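NAD-dependent epimerase/dehydratase domain-containing protein (Ruegeria pomeroyi DSS-3, PDB 3IUS) is of unknown function but, as a member of the NAD-dependent epimerase/dehydratase family, probably binds a dinucleotide cofactor on a Rossmann fold. Local coordinates at residues Ala72-Gly76 and Gly77-Leu81; Arg198-Gly202 and Ala203-Val207. One frame throughout, in Å; residues are numbered along the deposited sequence.

Contact 1: residues Ala72-Gly76 and Gly77-Leu81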
loop_
_atom_site.group_PDB
_atom_site.type_symbol
_atom_site.label_atom_id
_atom_site.label_comp_id
_atom_site.label_asym_id
_atom_site.label_seq_id
_atom_site.Cartn_x
_atom_site.Cartn_y
_atom_site.Cartn_z
ATOM N N ALA A 72 9.917 -0.163 -2.821
ATOM C CA ALA A 72 9.762 -1.548 -3.275
ATOM C C ALA A 72 11.073 -2.329 -3.190
ATOM O O ALA A 72 12.149 -1.764 -3.345
ATOM C CB ALA A 72 9.225 -1.580 -4.700
ATOM N N PRO A 73 10.980 -3.645 -2.949
ATOM C CA PRO A 73 12.183 -4.480 -2.865
ATOM C C PRO A 73 12.684 -4.895 -4.240
ATOM O O PRO A 73 11.966 -4.752 -5.231
ATOM C CB PRO A 73 11.679 -5.716 -2.119
ATOM C CG PRO A 73 10.251 -5.801 -2.529
ATOM C CD PRO A 73 9.789 -4.375 -2.487
ATOM N N ASP A 74 13.917 -5.387 -4.290
ATOM C CA ASP A 74 14.464 -6.018 -5.482
ATOM C C ASP A 74 14.915 -7.420 -5.089
ATOM O O ASP A 74 14.641 -7.862 -3.970
ATOM C CB ASP A 74 15.638 -5.207 -6.044
ATOM C CG ASP A 74 16.715 -4.939 -5.008
ATOM O OD1 ASP A 74 16.840 -5.721 -4.046
ATOM O OD2 ASP A 74 17.443 -3.937 -5.155
ATOM N N SER A 75 15.625 -8.100 -5.990
ATOM C CA SER A 75 16.059 -9.474 -5.744
ATOM C C SER A 75 16.912 -9.618 -4.484
ATOM O O SER A 75 17.077 -10.720 -3.970
ATOM C CB SER A 75 16.807 -10.041 -6.958
ATOM O OG SER A 75 17.986 -9.311 -7.231
ATOM N N GLY A 76 17.443 -8.507 -3.987
ATOM C CA GLY A 76 18.271 -8.535 -2.793
ATOM C C GLY A 76 17.471 -8.245 -1.542
ATOM O O GLY A 76 17.985 -8.333 -0.423
ATOM N N GLY A 77 16.198 -7.913 -1.729
ATOM C CA GLY A 77 15.339 -7.549 -0.621
ATOM C C GLY A 77 15.132 -6.050 -0.531
ATOM O O GLY A 77 14.841 -5.387 -1.529
ATOM N N ASP A 78 15.293 -5.508 0.669
ATOM C CA ASP A 78 14.983 -4.099 0.901
ATOM C C ASP A 78 16.155 -3.157 0.647
ATOM O O ASP A 78 17.189 -3.257 1.301
ATOM C CB ASP A 78 14.457 -3.890 2.320
ATOM C CG ASP A 78 13.944 -2.486 2.545
ATOM O OD1 ASP A 78 12.713 -2.293 2.468
ATOM O OD2 ASP A 78 14.768 -1.576 2.785
ATOM N N PRO A 79 15.973 -2.212 -0.292
ATOM C CA PRO A 79 16.996 -1.232 -0.680
ATOM C C PRO A 79 17.376 -0.263 0.442
ATOM O O PRO A 79 18.525 0.168 0.489
ATOM C CB PRO A 79 16.330 -0.471 -1.835
ATOM C CG PRO A 79 15.246 -1.381 -2.323
ATOM C CD PRO A 79 14.759 -2.097 -1.115
ATOM N N VAL A 80 16.433 0.081 1.319
ATOM C CA VAL A 80 16.719 0.990 2.427
ATOM C C VAL A 80 17.668 0.317 3.419
ATOM O O VAL A 80 18.661 0.905 3.839
ATOM C CB VAL A 80 15.434 1.464 3.148
ATOM C CG1 VAL A 80 15.776 2.167 4.458
ATOM C CG2 VAL A 80 14.621 2.386 2.246
ATOM N N LEU A 81 17.369 -0.927 3.774
ATOM C CA LEU A 81 18.244 -1.691 4.659
ATOM C C LEU A 81 19.589 -1.964 3.990
ATOM O O LEU A 81 20.624 -1.998 4.648
ATOM C CB LEU A 81 17.582 -3.007 5.080
ATOM C CG LEU A 81 16.404 -2.923 6.054
ATOM C CD1 LEU A 81 15.784 -4.298 6.274
ATOM C CD2 LEU A 81 16.838 -2.306 7.377
#
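G77 closes a tight turn on D74, and P79, two residues further on, lays its ring against the backbone of A72 and P73. The turn is a type I beta turn running from D74 to G77 through S75 and G76. D74 and G77 grip each other through two backbone hydrogen bonds, as an antiparallel hydrogen-bonded pair: G77 N gives to D74 O at 2.7 Å, and D74 N gives to G77 O at 2.9 Å. The second bond lies in the carbonyl plane of G77; in the first, the donor stands well above the plane of the D74 carbonyl.

G77, with no side chain, takes up a positive phi (phi 103°, psi -132°) that sets a CA hydrogen, not a CB, against G76 O. The D74 carboxylate folds back over the turn, because its CG sits between the backbone N and the carbonyl carbon (chi1 54°). OD1 of D74 then accepts from G76 N at 2.9 Å, from above the carboxylate plane, adding an Asx turn inside the beta turn.

The ring of P79 meets the incoming chain through two atoms: its CG lies 3.3 Å from A72 O, and its CD packs at 3.9 Å on P73 CA. P73 CB, on the incoming arm of the turn, rests 3.2 Å from G77 O. Helix 126-140 borders the turn, where Q137 takes the D78 N-H and gives to G76 O.

D78 caps the helix that P79 begins, its OD2 accepting from L81 N at 2.9 Å through the anti lone pair and only weakly from V80 N. The whole is a type I beta turn with an Asx turn, leading into an N-capped helix, within the link from strand 66-69 to helix 79-90 of a Rossmann-type fold.

Contact 2: residues Arg198-Gly202 and Ala203-Val207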
loop_
_atom_site.group_PDB
_atom_site.type_symbol
_atom_site.label_atom_id
_atom_site.label_comp_id
_atom_site.label_asym_id
_atom_site.label_seq_id
_atom_site.Cartn_x
_atom_site.Cartn_y
_atom_site.Cartn_z
ATOM N N ARG A 198 -0.800 3.766 18.664
ATOM C CA ARG A 198 -0.726 2.566 19.495
ATOM C C ARG A 198 0.347 1.596 18.990
ATOM O O ARG A 198 0.022 0.548 18.429
ATOM C CB ARG A 198 -2.074 1.831 19.520
ATOM C CG ARG A 198 -3.271 2.628 20.023
ATOM C CD ARG A 198 -4.517 1.737 20.032
ATOM N NE ARG A 198 -5.760 2.491 20.194
ATOM C CZ ARG A 198 -6.979 1.961 20.095
ATOM N NH1 ARG A 198 -7.129 0.668 19.836
ATOM N NH2 ARG A 198 -8.052 2.727 20.257
ATOM N N PRO A 199 1.631 1.930 19.195
ATOM C CA PRO A 199 2.715 1.054 18.733
ATOM C C PRO A 199 2.701 -0.339 19.372
ATOM O O PRO A 199 2.437 -0.487 20.568
ATOM C CB PRO A 199 3.979 1.815 19.135
ATOM C CG PRO A 199 3.548 3.241 19.250
ATOM C CD PRO A 199 2.143 3.189 19.765
ATOM N N ASP A 200 3.001 -1.348 18.564
ATOM C CA ASP A 200 2.992 -2.739 18.992
ATOM C C ASP A 200 4.104 -3.480 18.248
ATOM O O ASP A 200 3.848 -4.209 17.294
ATOM C CB ASP A 200 1.621 -3.361 18.711
ATOM C CG ASP A 200 1.469 -4.761 19.289
ATOM O OD1 ASP A 200 2.259 -5.147 20.176
ATOM O OD2 ASP A 200 0.539 -5.475 18.861
ATOM N N PRO A 201 5.356 -3.280 18.682
ATOM C CA PRO A 201 6.537 -3.787 17.976
ATOM C C PRO A 201 6.398 -5.234 17.519
ATOM O O PRO A 201 6.117 -6.114 18.331
ATOM C CB PRO A 201 7.641 -3.654 19.025
ATOM C CG PRO A 201 7.236 -2.451 19.793
ATOM C CD PRO A 201 5.731 -2.535 19.897
ATOM N N GLY A 202 6.583 -5.460 16.221
ATOM C CA GLY A 202 6.509 -6.792 15.646
ATOM C C GLY A 202 5.188 -7.126 14.968
ATOM O O GLY A 202 5.083 -8.134 14.273
ATOM N N ALA A 203 4.184 -6.278 15.160
ATOM C CA ALA A 203 2.843 -6.560 14.665
ATOM C C ALA A 203 2.791 -6.492 13.147
ATOM O O ALA A 203 3.495 -5.700 12.541
ATOM C CB ALA A 203 1.841 -5.597 15.265
ATOM N N VAL A 204 1.959 -7.350 12.565
ATOM C CA VAL A 204 1.642 -7.328 11.140
ATOM C C VAL A 204 0.152 -7.043 10.988
ATOM O O VAL A 204 -0.668 -7.617 11.702
ATOM C CB VAL A 204 1.961 -8.684 10.484
ATOM C CG1 VAL A 204 1.613 -8.658 8.997
ATOM C CG2 VAL A 204 3.417 -9.038 10.678
ATOM N N TYR A 205 -0.210 -6.176 10.042
ATOM C CA TYR A 205 -1.604 -5.821 9.829
ATOM C C TYR A 205 -1.910 -5.908 8.355
ATOM O O TYR A 205 -1.202 -5.309 7.553
ATOM C CB TYR A 205 -1.883 -4.378 10.253
ATOM C CG TYR A 205 -1.466 -4.055 11.664
ATOM C CD1 TYR A 205 -2.325 -4.281 12.727
ATOM C CD2 TYR A 205 -0.220 -3.507 11.926
ATOM C CE1 TYR A 205 -1.945 -3.985 14.024
ATOM C CE2 TYR A 205 0.170 -3.207 13.218
ATOM C CZ TYR A 205 -0.698 -3.438 14.259
ATOM O OH TYR A 205 -0.301 -3.142 15.546
ATOM N N ASN A 206 -2.953 -6.655 8.016
ATOM C CA ASN A 206 -3.529 -6.592 6.673
ATOM C C ASN A 206 -4.280 -5.280 6.510
ATOM O O ASN A 206 -5.063 -4.904 7.378
ATOM C CB ASN A 206 -4.515 -7.732 6.452
ATOM C CG ASN A 206 -3.847 -9.074 6.344
ATOM O OD1 ASN A 206 -4.491 -10.111 6.529
ATOM N ND2 ASN A 206 -2.557 -9.076 6.048
ATOM N N VAL A 207 -4.080 -4.596 5.386
ATOM C CA VAL A 207 -4.751 -3.324 5.171
ATOM C C VAL A 207 -5.524 -3.403 3.872
ATOM O O VAL A 207 -4.981 -3.154 2.801
ATOM C CB VAL A 207 -3.771 -2.129 5.158
ATOM C CG1 VAL A 207 -4.541 -0.823 5.061
ATOM C CG2 VAL A 207 -2.914 -2.134 6.424
HETATM O O HOH W 1 0.468 -0.504 15.977
HETATM O O HOH W 2 -1.378 -4.370 17.724
#
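D200 and A203 close a type II beta turn that reverses the chain between helix 185-197 and strand 204-207, a strand of the parallel sheet of this Rossmann-type fold, paired with 146-155. A203 N gives its hydrogen to D200 O at 3.0 Å, the donor almost in line with the carbonyl bond, and the methyl CB of A203 lies 3.2 Å from that same oxygen. P201 and G202 fill the corner; G202 has a positive phi, as the third position of a type II turn requires.

The D200 side chain leaves the turn on the side of the A203 methyl, its CG anti to the backbone N (chi1 -173°), and OD2 passes 3.8 Å from A203 CB. Y205 approaches from further along: its hydroxyl ends 3.7 Å from D200 CB, and carboxylate and ring planes are 61° apart.

Two waters join the hydroxyl to the loop. One donates both to Y205 OH and to the carbonyl oxygen of R198; the other accepts from Y205 OH and donates to the D200 carboxylate. The tyrosine hydroxyl thus fastens two points of the 198-202 segment without bonding to either directly.

Outside this shell, strand 146-155 holds the turn in place: H147 accepts the backbone N-H of D200, and backbone bonds tie G202 to L146 and A203 to V148. The Y205 ring meets that of F149 with planes about 20° apart, and R259 and I260 of helix 258-262 also touch it. In the second bridge, the water stands 2.7 Å from Y205 OH and 2.5 Å from D200 OD2.

How the contacts relate
Contacts 1 and 2 are separate turns on one Rossmann-type domain, with centres about 21 Å apart and nearest atoms about 13 Å apart, so they do not touch. They run in opposite senses: contact 1 leads from strand 66-69 into helix 79-90, whereas contact 2 leads out of helix 185-197 into strand 204-207. The parallel sheet connects them, since strand 66-69 pairs with 97-103, that with 146-155, and that with 204-207. Helix 126-140 also reaches both, through Q137 at 72-81 and, more weakly, through Q139 at G202. Neither contact by itself locates the cofactor that the family would lead one to expect.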